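Local coordinates for protein NH(3)-dependent NAD(+) synthetase (Francisella tularensis subsp. holarctica LVS, PDB 3FIU) that belongs to the NAD synthase family of the HUP clan and holds adenosine monophosphate, pyrophosphate and magnesium together in one pocket, at residues 142-147 and 169-174; 7-12 and 174-179; 27-32 and 134-139; 55-60 and 84-89. All blocks are in the same frame, centred on the assembly; numbering follows the deposited sequence.

Interaction 1. Residues 142-147 and 169-174. With MG (magnesium ion), chain E; AMP (adenosine monophosphate), chain G; POP (pyrophosphate 2-), chain H.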
# COMPACT_ATOMS: atom_id res chain seq x y z
N THR A 142 4.56 -0.28 -12.52
CA THR A 142 5.56 -0.31 -13.60
C THR A 142 6.81 -1.13 -13.27
O THR A 142 7.75 -1.16 -14.07
CB THR A 142 6.02 1.11 -13.97
OG1 THR A 142 6.70 1.67 -12.85
CG2 THR A 142 4.82 2.01 -14.38
N ASP A 143 6.83 -1.76 -12.09
CA ASP A 143 7.98 -2.60 -11.63
C ASP A 143 8.39 -3.61 -12.71
O ASP A 143 7.54 -4.34 -13.24
CB ASP A 143 7.64 -3.33 -10.33
CG ASP A 143 7.07 -2.40 -9.26
OD1 ASP A 143 7.82 -2.05 -8.32
OD2 ASP A 143 5.90 -1.98 -9.38
N ASN A 144 9.68 -3.63 -13.04
CA ASN A 144 10.22 -4.63 -13.96
C ASN A 144 10.92 -5.71 -13.10
O ASN A 144 10.98 -5.56 -11.86
CB ASN A 144 11.19 -4.00 -14.98
CG ASN A 144 12.36 -3.28 -14.32
OD1 ASN A 144 13.03 -3.84 -13.47
ND2 ASN A 144 12.59 -2.02 -14.71
N ALA A 145 11.41 -6.79 -13.72
CA ALA A 145 12.01 -7.89 -12.93
C ALA A 145 13.21 -7.47 -12.09
O ALA A 145 13.41 -8.02 -10.99
CB ALA A 145 12.36 -9.10 -13.81
N CYS A 146 13.98 -6.49 -12.59
CA CYS A 146 15.14 -5.97 -11.83
C CYS A 146 14.75 -5.24 -10.55
O CYS A 146 15.24 -5.55 -9.45
CB CYS A 146 16.00 -5.05 -12.69
SG CYS A 146 16.60 -5.79 -14.24
N GLU A 147 13.88 -4.23 -10.70
CA GLU A 147 13.35 -3.51 -9.53
C GLU A 147 12.71 -4.46 -8.53
O GLU A 147 12.97 -4.37 -7.32
CB GLU A 147 12.37 -2.43 -9.96
CG GLU A 147 12.96 -1.52 -10.99
CD GLU A 147 11.92 -0.60 -11.64
OE1 GLU A 147 12.23 0.59 -11.74
OE2 GLU A 147 10.82 -1.04 -12.01
N LEU A 169 9.96 -8.86 -16.87
CA LEU A 169 10.93 -8.36 -17.86
C LEU A 169 12.25 -7.82 -17.29
O LEU A 169 12.27 -7.05 -16.32
CB LEU A 169 10.29 -7.25 -18.71
CG LEU A 169 9.05 -7.56 -19.54
CD1 LEU A 169 8.50 -6.29 -20.20
CD2 LEU A 169 9.32 -8.62 -20.59
N LYS A 170 13.35 -8.21 -17.93
CA LYS A 170 14.67 -7.64 -17.65
C LYS A 170 14.67 -6.21 -18.18
O LYS A 170 13.89 -5.87 -19.08
CB LYS A 170 15.76 -8.40 -18.41
CG LYS A 170 16.08 -9.79 -17.84
CD LYS A 170 17.11 -10.50 -18.74
CE LYS A 170 16.45 -11.10 -19.98
NZ LYS A 170 17.44 -11.44 -21.05
N LYS A 171 15.56 -5.39 -17.65
CA LYS A 171 15.58 -3.97 -18.04
C LYS A 171 15.85 -3.82 -19.56
O LYS A 171 15.22 -3.02 -20.24
CB LYS A 171 16.61 -3.21 -17.21
CG LYS A 171 16.53 -1.68 -17.35
CD LYS A 171 15.26 -1.16 -16.65
CE LYS A 171 15.20 0.38 -16.71
NZ LYS A 171 14.02 0.91 -15.87
N SER A 172 16.77 -4.63 -20.09
CA SER A 172 17.05 -4.61 -21.52
C SER A 172 15.82 -4.95 -22.35
O SER A 172 15.64 -4.40 -23.45
CB SER A 172 18.21 -5.56 -21.85
OG SER A 172 17.79 -6.91 -21.66
N GLN A 173 14.96 -5.84 -21.84
CA GLN A 173 13.73 -6.17 -22.54
C GLN A 173 12.71 -5.04 -22.47
O GLN A 173 11.96 -4.82 -23.42
CB GLN A 173 13.12 -7.46 -22.02
CG GLN A 173 13.95 -8.69 -22.39
CD GLN A 173 13.55 -9.93 -21.64
OE1 GLN A 173 13.07 -9.88 -20.49
NE2 GLN A 173 13.78 -11.09 -22.27
N VAL A 174 12.69 -4.33 -21.34
CA VAL A 174 11.87 -3.10 -21.26
C VAL A 174 12.32 -2.09 -22.34
O VAL A 174 11.48 -1.53 -23.06
CB VAL A 174 11.89 -2.50 -19.84
CG1 VAL A 174 11.12 -1.14 -19.80
CG2 VAL A 174 11.31 -3.52 -18.81
MG MG E . 11.20 2.21 -12.80
P AMP G . 11.23 4.70 -10.45
O1P AMP G . 11.34 3.25 -10.86
O2P AMP G . 11.39 4.90 -8.94
O3P AMP G . 11.97 5.72 -11.25
O5' AMP G . 9.66 5.09 -10.61
C5' AMP G . 8.66 4.13 -10.20
C4' AMP G . 7.32 4.59 -10.73
O4' AMP G . 6.79 5.68 -9.96
C3' AMP G . 7.39 5.17 -12.14
O3' AMP G . 7.41 4.09 -13.07
C2' AMP G . 6.10 5.98 -12.21
O2' AMP G . 4.97 5.15 -12.55
C1' AMP G . 5.96 6.51 -10.78
N9 AMP G . 6.53 7.88 -10.72
C8 AMP G . 7.77 8.24 -10.29
N7 AMP G . 7.96 9.58 -10.40
C5 AMP G . 6.83 10.08 -10.94
C6 AMP G . 6.35 11.43 -11.30
N6 AMP G . 7.16 12.51 -11.16
N1 AMP G . 5.10 11.50 -11.80
C2 AMP G . 4.29 10.44 -11.98
N3 AMP G . 4.64 9.16 -11.65
C4 AMP G . 5.89 8.96 -11.14
P1 POP H . 10.41 4.84 -14.59
O1 POP H . 9.37 5.02 -15.67
O2 POP H . 10.03 3.74 -13.64
O3 POP H . 10.70 6.11 -13.79
O POP H . 11.78 4.35 -15.31
P2 POP H . 13.15 4.09 -14.50
O4 POP H . 12.94 2.96 -13.50
O5 POP H . 14.06 3.64 -15.60
O6 POP H . 13.69 5.33 -13.84
O HOH W 1 9.34 1.12 -12.19
O HOH W 2 14.36 -0.09 -13.36
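A145, the first residue of helix 145-150, donates its backbone N to the carbonyl O of L169 at 2.8 Å, so the start of this helix is pinned to the chain just before helix 171-180. Beside this bond the N144 side chain crosses that of K171, with N144 ND2 3.4 Å from K171 CD. Both terminal nitrogens donate to the same water, and D41 OD1 takes a hydrogen bond from N144 ND2 and a salt bridge from K171 NZ, consistent with two donors lying so near each other. N144 CG sits between the backbone N and the carbonyl carbon (chi1 58°), folding OD1 back to accept from E147 N at 2.9 Å. In return E147 OE2 takes N144 N at 3.0 Å, completing a capping box that probably also helps to place a metal ligand in the nucleotide pocket of this HUP-clan protein: E147 OE1 binds magnesium at 2.2 Å. D41, a phosphate oxygen of adenosine monophosphate, two pyrophosphate oxygens and a water fill the other sites on the ion. That water also donates to E147 OE2. K171, bent at chi2 (71°), carries NZ to pyrophosphate O5 at 2.7 Å. V174 CG2 packs against N144 CB at 3.9 Å, and C146 SG lies against the K171 backbone N and CB.

Interaction 2. Residues 7-12 and 174-179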
# COMPACT_ATOMS: atom_id res chain seq x y z
N PHE A 7 12.27 -14.10 -25.83
CA PHE A 7 11.71 -12.76 -26.04
C PHE A 7 11.82 -12.20 -27.46
O PHE A 7 12.89 -12.15 -28.05
CB PHE A 7 12.35 -11.79 -25.05
CG PHE A 7 11.74 -10.41 -25.07
CD1 PHE A 7 10.48 -10.18 -24.51
CD2 PHE A 7 12.42 -9.35 -25.65
CE1 PHE A 7 9.92 -8.92 -24.52
CE2 PHE A 7 11.86 -8.07 -25.66
CZ PHE A 7 10.61 -7.86 -25.10
N SER A 8 10.67 -11.75 -27.97
CA SER A 8 10.58 -10.96 -29.19
C SER A 8 9.62 -9.79 -28.91
O SER A 8 8.47 -10.02 -28.49
CB SER A 8 10.07 -11.84 -30.35
OG SER A 8 9.15 -11.17 -31.20
N PRO A 9 10.09 -8.54 -29.09
CA PRO A 9 9.30 -7.34 -28.83
C PRO A 9 7.89 -7.36 -29.41
O PRO A 9 6.93 -7.10 -28.68
CB PRO A 9 10.15 -6.22 -29.44
CG PRO A 9 11.53 -6.69 -29.26
CD PRO A 9 11.47 -8.19 -29.51
N LYS A 10 7.75 -7.71 -30.69
CA LYS A 10 6.45 -7.72 -31.33
C LYS A 10 5.49 -8.71 -30.67
O LYS A 10 4.33 -8.38 -30.39
CB LYS A 10 6.57 -8.04 -32.84
CG LYS A 10 5.23 -8.01 -33.55
CD LYS A 10 5.28 -8.41 -35.03
CE LYS A 10 3.89 -8.26 -35.62
NZ LYS A 10 3.81 -8.35 -37.10
N GLU A 11 5.97 -9.92 -30.46
CA GLU A 11 5.10 -10.99 -30.02
C GLU A 11 4.70 -10.79 -28.56
O GLU A 11 3.52 -10.89 -28.23
CB GLU A 11 5.77 -12.35 -30.26
CG GLU A 11 6.14 -12.52 -31.75
CD GLU A 11 6.10 -13.97 -32.23
OE1 GLU A 11 5.60 -14.85 -31.49
OE2 GLU A 11 6.56 -14.21 -33.38
N TYR A 12 5.69 -10.47 -27.73
CA TYR A 12 5.49 -10.21 -26.31
C TYR A 12 4.58 -9.00 -26.10
O TYR A 12 3.66 -9.06 -25.30
CB TYR A 12 6.82 -10.01 -25.56
CG TYR A 12 6.68 -10.24 -24.07
CD1 TYR A 12 6.78 -11.53 -23.54
CD2 TYR A 12 6.39 -9.19 -23.19
CE1 TYR A 12 6.62 -11.77 -22.16
CE2 TYR A 12 6.23 -9.42 -21.79
CZ TYR A 12 6.34 -10.71 -21.30
OH TYR A 12 6.19 -10.96 -19.95
N VAL A 174 12.69 -4.33 -21.34
CA VAL A 174 11.87 -3.10 -21.26
C VAL A 174 12.32 -2.09 -22.34
O VAL A 174 11.48 -1.53 -23.06
CB VAL A 174 11.89 -2.50 -19.84
CG1 VAL A 174 11.12 -1.14 -19.80
CG2 VAL A 174 11.31 -3.52 -18.81
N PHE A 175 13.62 -1.87 -22.45
CA PHE A 175 14.14 -0.95 -23.47
C PHE A 175 13.81 -1.42 -24.89
O PHE A 175 13.48 -0.60 -25.75
CB PHE A 175 15.63 -0.73 -23.29
CG PHE A 175 15.98 0.30 -22.26
CD1 PHE A 175 16.68 -0.06 -21.12
CD2 PHE A 175 15.65 1.64 -22.44
CE1 PHE A 175 17.05 0.89 -20.15
CE2 PHE A 175 16.01 2.60 -21.46
CZ PHE A 175 16.70 2.22 -20.32
N GLU A 176 13.91 -2.72 -25.14
CA GLU A 176 13.54 -3.28 -26.44
C GLU A 176 12.08 -2.99 -26.78
O GLU A 176 11.75 -2.66 -27.92
CB GLU A 176 13.78 -4.80 -26.49
CG GLU A 176 15.21 -5.20 -26.57
CD GLU A 176 15.36 -6.70 -26.77
OE1 GLU A 176 14.70 -7.24 -27.70
OE2 GLU A 176 16.14 -7.32 -26.01
N LEU A 177 11.20 -3.12 -25.79
CA LEU A 177 9.79 -2.76 -25.96
C LEU A 177 9.62 -1.27 -26.22
O LEU A 177 8.85 -0.87 -27.11
CB LEU A 177 8.98 -3.18 -24.72
CG LEU A 177 8.67 -4.67 -24.58
CD1 LEU A 177 7.87 -4.86 -23.31
CD2 LEU A 177 7.88 -5.16 -25.78
N GLY A 178 10.36 -0.46 -25.49
CA GLY A 178 10.36 0.99 -25.72
C GLY A 178 10.69 1.35 -27.16
O GLY A 178 9.97 2.12 -27.80
N LYS A 179 11.77 0.78 -27.68
CA LYS A 179 12.17 1.00 -29.06
C LYS A 179 11.05 0.55 -30.03
O LYS A 179 10.71 1.27 -30.98
CB LYS A 179 13.45 0.24 -29.33
CG LYS A 179 14.10 0.52 -30.68
CD LYS A 179 15.32 -0.40 -30.85
CE LYS A 179 16.29 0.15 -31.90
NZ LYS A 179 15.66 0.37 -33.23
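The ring of F7 turns its edge to helix 171-180, where L177 and E176 meet neighbouring parts of the rim. This is the place where the N-terminal helix 9-25 begins against a second helix: S8 is its N-cap, with a weak capping bond from E11 N to S8 OG, and the residues flanking the cap, F7 and P9, make the contact. F7 CG lies anti to the backbone N (chi1 -173°), which swings the ring across toward the other helix. Its CZ meets L177 CG at 3.8 Å, close to the ring plane. One position further round, CE2 comes to 3.6 Å from E176 OE1, again at the edge, where the partly positive ring hydrogens can face the carboxylate oxygen. The F7 and E176 side chains run past each other in opposite directions, with the ring and carboxylate planes 78° apart. E176 OE1 also lies 3.6 Å from P9 CG, so this one oxygen touches both the F7 ring edge and the proline ring. Behind the contact the buried L177 continues onto L169 and onto V44 of helix 40-51, while Q173, a turn earlier in helix 171-180, packs on F7. Y12, whose CD2 approaches the F7 ring edge from its own segment, faces the dimer partner: its hydroxyl is hydrogen-bonded to F249 OXT of the second subunit. L177 reaches past the ring to the backbone of the N-terminal helix, its CD2 methyl lying 3.6 Å from P9 O.

Interaction 3. Residues 27-32 and 134-139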
# COMPACT_ATOMS: atom_id res chain seq x y z
N TYR A 27 -11.78 -7.60 -14.46
CA TYR A 27 -11.44 -7.15 -13.11
C TYR A 27 -12.65 -7.05 -12.17
O TYR A 27 -12.60 -7.58 -11.08
CB TYR A 27 -10.67 -5.83 -13.14
CG TYR A 27 -9.88 -5.56 -11.88
CD1 TYR A 27 -8.63 -6.14 -11.70
CD2 TYR A 27 -10.37 -4.71 -10.88
CE1 TYR A 27 -7.86 -5.88 -10.56
CE2 TYR A 27 -9.61 -4.44 -9.73
CZ TYR A 27 -8.36 -5.03 -9.58
OH TYR A 27 -7.59 -4.78 -8.46
N PRO A 28 -13.74 -6.37 -12.59
CA PRO A 28 -14.02 -5.56 -13.77
C PRO A 28 -13.64 -4.10 -13.61
O PRO A 28 -13.76 -3.54 -12.51
CB PRO A 28 -15.54 -5.64 -13.87
CG PRO A 28 -15.98 -5.68 -12.45
CD PRO A 28 -14.94 -6.52 -11.74
N ALA A 29 -13.19 -3.48 -14.71
CA ALA A 29 -12.87 -2.04 -14.73
C ALA A 29 -13.06 -1.52 -16.15
O ALA A 29 -13.12 -2.30 -17.09
CB ALA A 29 -11.41 -1.79 -14.27
N GLU A 30 -13.11 -0.20 -16.31
CA GLU A 30 -13.30 0.39 -17.64
C GLU A 30 -11.96 0.64 -18.37
O GLU A 30 -11.91 0.72 -19.61
CB GLU A 30 -14.15 1.67 -17.52
CG GLU A 30 -15.61 1.39 -17.12
CD GLU A 30 -16.36 2.63 -16.64
OE1 GLU A 30 -16.09 3.76 -17.13
OE2 GLU A 30 -17.25 2.47 -15.77
N GLY A 31 -10.85 0.71 -17.62
CA GLY A 31 -9.56 1.10 -18.19
C GLY A 31 -8.48 1.26 -17.14
O GLY A 31 -8.55 0.65 -16.04
N PHE A 32 -7.53 2.14 -17.44
CA PHE A 32 -6.28 2.21 -16.72
C PHE A 32 -5.93 3.61 -16.29
O PHE A 32 -6.35 4.61 -16.90
CB PHE A 32 -5.14 1.72 -17.65
CG PHE A 32 -5.36 0.33 -18.21
CD1 PHE A 32 -5.80 0.17 -19.53
CD2 PHE A 32 -5.13 -0.80 -17.42
CE1 PHE A 32 -6.03 -1.13 -20.04
CE2 PHE A 32 -5.32 -2.09 -17.92
CZ PHE A 32 -5.80 -2.25 -19.24
N GLN A 134 -12.51 7.09 -8.76
CA GLN A 134 -13.47 8.03 -9.34
C GLN A 134 -13.91 7.64 -10.76
O GLN A 134 -15.05 7.90 -11.13
CB GLN A 134 -12.92 9.46 -9.32
CG GLN A 134 -13.91 10.47 -9.87
CD GLN A 134 -13.60 11.90 -9.47
OE1 GLN A 134 -12.81 12.15 -8.56
NE2 GLN A 134 -14.24 12.85 -10.17
N TYR A 135 -13.03 7.01 -11.54
CA TYR A 135 -13.30 6.73 -12.96
C TYR A 135 -13.34 5.25 -13.31
O TYR A 135 -13.25 4.89 -14.49
CB TYR A 135 -12.30 7.46 -13.88
CG TYR A 135 -12.48 8.96 -13.84
CD1 TYR A 135 -13.35 9.61 -14.73
CD2 TYR A 135 -11.80 9.74 -12.90
CE1 TYR A 135 -13.53 10.99 -14.68
CE2 TYR A 135 -11.97 11.12 -12.85
CZ TYR A 135 -12.84 11.74 -13.75
OH TYR A 135 -13.02 13.09 -13.69
N ASN A 136 -13.48 4.40 -12.29
CA ASN A 136 -13.46 2.92 -12.45
C ASN A 136 -12.29 2.39 -13.30
O ASN A 136 -12.49 1.68 -14.28
CB ASN A 136 -14.81 2.37 -12.99
CG ASN A 136 -14.92 0.84 -12.91
OD1 ASN A 136 -15.49 0.20 -13.79
ND2 ASN A 136 -14.36 0.25 -11.85
N ARG A 137 -11.07 2.77 -12.92
CA ARG A 137 -9.88 2.29 -13.61
C ARG A 137 -9.11 1.34 -12.73
O ARG A 137 -9.32 1.33 -11.52
CB ARG A 137 -8.94 3.46 -13.97
CG ARG A 137 -9.60 4.57 -14.81
CD ARG A 137 -10.05 4.11 -16.20
NE ARG A 137 -10.70 5.22 -16.92
CZ ARG A 137 -10.04 6.16 -17.59
NH1 ARG A 137 -8.71 6.12 -17.70
NH2 ARG A 137 -10.72 7.14 -18.19
N ILE A 138 -8.20 0.58 -13.31
CA ILE A 138 -7.19 -0.10 -12.49
C ILE A 138 -5.82 0.56 -12.61
O ILE A 138 -5.52 1.14 -13.65
CB ILE A 138 -7.11 -1.62 -12.72
CG1 ILE A 138 -6.85 -1.96 -14.21
CG2 ILE A 138 -8.38 -2.24 -12.22
CD1 ILE A 138 -6.56 -3.49 -14.41
N VAL A 139 -5.01 0.48 -11.55
CA VAL A 139 -3.73 1.16 -11.49
C VAL A 139 -2.65 0.23 -11.99
O VAL A 139 -2.40 -0.85 -11.43
CB VAL A 139 -3.38 1.59 -10.02
CG1 VAL A 139 -1.97 2.22 -9.97
CG2 VAL A 139 -4.42 2.54 -9.49
O HOH W 3 -13.48 5.27 -17.07
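E30 and Y135 come together over a water that three groups grip: it donates to Y135 O at 2.6 Å and to E30 OE1 at 3.0 Å, and accepts from R137 NE at 2.8 Å. The guanidinium of R137 is engaged in its own plane on another edge as well, where NH1 gives a hydrogen to F32 O at 2.9 Å. The chain is bent at chi2 (-64°) to lay CD close over the backbone between G31 and F32. NH1 has a further partner in T57 OG1 of the next strand. Two backbone bonds join the segments, E30 N to N136 O and I138 N to G31 O, both 2.8 Å. G31 N, by contrast, is buried here with no partner in the model. On the other face of the sheet, I138 CG2 stands above the centre of the Y27 ring, 3.5 Å from the ring centroid and 14° from the normal, a clear CH-pi contact. I138 CG1 meets F32 CD2 at 3.8 Å, the two side chains pointing the same way. H239 of the second subunit stacks on Y27. The contact pairs strand 31-35 in parallel with strand 137-139, an outermost strand of the sheet, which follows helix 113-135 after a turn at N136 with positive phi. Helix 9-25 covers F32 and I138 through L20 and C24, whereas R137 packs on Y131 of helix 113-135.

Interaction 4. Residues 55-60 and 84-89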
# COMPACT_ATOMS: atom_id res chain seq x y z
N PRO A 55 -9.86 3.07 -22.27
CA PRO A 55 -9.54 4.38 -21.69
C PRO A 55 -8.30 4.31 -20.81
O PRO A 55 -8.18 3.41 -19.98
CB PRO A 55 -10.77 4.69 -20.84
CG PRO A 55 -11.92 4.03 -21.58
CD PRO A 55 -11.30 2.76 -22.16
N THR A 56 -7.38 5.24 -21.01
CA THR A 56 -6.07 5.19 -20.34
C THR A 56 -5.74 6.63 -19.95
O THR A 56 -5.72 7.49 -20.81
CB THR A 56 -4.96 4.65 -21.27
OG1 THR A 56 -5.20 3.27 -21.59
CG2 THR A 56 -3.56 4.75 -20.59
N THR A 57 -5.47 6.88 -18.68
CA THR A 57 -5.13 8.25 -18.25
C THR A 57 -3.77 8.23 -17.61
O THR A 57 -3.46 7.30 -16.83
CB THR A 57 -6.17 8.73 -17.21
OG1 THR A 57 -7.45 8.80 -17.85
CG2 THR A 57 -5.83 10.14 -16.59
N ALA A 58 -2.97 9.28 -17.87
CA ALA A 58 -1.67 9.43 -17.22
C ALA A 58 -1.67 10.56 -16.20
O ALA A 58 -2.19 11.64 -16.47
CB ALA A 58 -0.58 9.69 -18.26
N LEU A 59 -1.06 10.32 -15.04
CA LEU A 59 -0.84 11.37 -14.10
C LEU A 59 0.65 11.72 -14.08
O LEU A 59 1.48 10.84 -13.95
CB LEU A 59 -1.32 10.96 -12.69
CG LEU A 59 -2.76 10.52 -12.55
CD1 LEU A 59 -3.10 10.37 -11.04
CD2 LEU A 59 -3.69 11.53 -13.25
N ILE A 60 0.95 13.00 -14.21
CA ILE A 60 2.30 13.49 -13.95
C ILE A 60 2.30 14.18 -12.60
O ILE A 60 1.53 15.11 -12.36
CB ILE A 60 2.77 14.43 -15.05
CG1 ILE A 60 2.73 13.73 -16.40
CG2 ILE A 60 4.21 15.04 -14.72
CD1 ILE A 60 3.08 14.66 -17.57
N GLU A 84 -5.91 11.28 -22.19
CA GLU A 84 -6.27 12.05 -21.02
C GLU A 84 -5.10 12.08 -20.02
O GLU A 84 -4.46 11.05 -19.77
CB GLU A 84 -7.50 11.43 -20.33
CG GLU A 84 -8.15 12.37 -19.27
CD GLU A 84 -9.38 11.76 -18.60
OE1 GLU A 84 -10.00 10.83 -19.19
OE2 GLU A 84 -9.71 12.21 -17.47
N HIS A 85 -4.81 13.24 -19.45
CA HIS A 85 -3.72 13.35 -18.49
C HIS A 85 -3.89 14.54 -17.58
O HIS A 85 -4.59 15.50 -17.92
CB HIS A 85 -2.39 13.50 -19.26
CG HIS A 85 -2.36 14.73 -20.10
ND1 HIS A 85 -3.06 14.84 -21.29
CD2 HIS A 85 -1.79 15.94 -19.89
CE1 HIS A 85 -2.88 16.05 -21.79
NE2 HIS A 85 -2.11 16.73 -20.97
N TYR A 86 -3.23 14.51 -16.44
CA TYR A 86 -3.17 15.65 -15.53
C TYR A 86 -1.77 15.77 -14.97
O TYR A 86 -1.11 14.76 -14.68
CB TYR A 86 -4.18 15.47 -14.38
CG TYR A 86 -5.58 15.25 -14.92
CD1 TYR A 86 -6.02 13.95 -15.26
CD2 TYR A 86 -6.43 16.32 -15.16
CE1 TYR A 86 -7.25 13.74 -15.80
CE2 TYR A 86 -7.69 16.11 -15.70
CZ TYR A 86 -8.09 14.82 -16.01
OH TYR A 86 -9.32 14.60 -16.57
N THR A 87 -1.30 17.01 -14.87
CA THR A 87 -0.05 17.32 -14.22
C THR A 87 -0.34 18.02 -12.91
O THR A 87 -0.89 19.14 -12.88
CB THR A 87 0.86 18.20 -15.10
OG1 THR A 87 1.07 17.57 -16.37
CG2 THR A 87 2.21 18.43 -14.38
N ILE A 88 0.02 17.37 -11.82
CA ILE A 88 -0.30 17.88 -10.48
C ILE A 88 0.94 17.87 -9.59
O ILE A 88 1.53 16.81 -9.36
CB ILE A 88 -1.44 17.08 -9.80
CG1 ILE A 88 -2.72 17.16 -10.64
CG2 ILE A 88 -1.68 17.56 -8.36
CD1 ILE A 88 -3.72 16.08 -10.31
N SER A 89 1.33 19.05 -9.09
CA SER A 89 2.45 19.09 -8.14
C SER A 89 2.02 18.42 -6.83
O SER A 89 0.96 18.75 -6.28
CB SER A 89 2.89 20.50 -7.83
OG SER A 89 3.97 20.48 -6.90
O HOH W 4 -7.27 8.85 -22.57
O HOH W 5 -9.29 8.53 -20.39
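Four backbone bonds tie A58 and I60 to E84, Y86 and I88. Strands 56-60 and 84-87 run parallel, their axes 12° apart, and the bonds alternate between them: A58 N to E84 O, Y86 N to A58 O, I60 N to Y86 O at 2.7 Å and I88 N to I60 O at 2.8 Å. Water extends the polar pairing at the strand start, one molecule linking T56 O to E84 N and another linking E84 OE1 to T57 OG1. The E84 carboxylate is further held by Y86 OH, which donates to OE2 at 2.6 Å, and T57 OG1 is also bonded to Y131 OH. Side-chain packing lies on both faces. Beside E84, the Y86 ring presents its edge to L59 CD2, 3.9 Å from CD1, and to T57 CG2, 3.9 Å from CE1. On the face of A58 and H85, I60 and T87 lie side by side, methyl against hydroxyl, with I60 CD1 3.7 Å from T87 OG1; M71, A74 and I78 of helix 68-81 cover I60. Strand 56-60, that helix and strand 84-87 form a beta-alpha-beta crossover of the Rossmann-like HUP fold, and L59 and I60 at its strand end line the adenosine monophosphate pocket.

From the N terminus, residues 7-12 pair with 174-179, so interaction 2 closes the longest loop, and the other three contacts nest inside it. Interaction 3 opens next, at 27-32, and closes at 134-139; within its loop lies interaction 4, the shorter closure of 55-60 by 84-89. Both belong to one parallel sheet and touch directly, F32 N lying 2.9 Å from P55 O in a probable hydrogen bond. Interaction 1 follows in series, opening soon after strand 137-139 and returning at 169-174. It shares V174 and helix 171-180 with interaction 2, thereby connecting the metal and pyrophosphate site to the N-terminal helix. No pair of loops crosses.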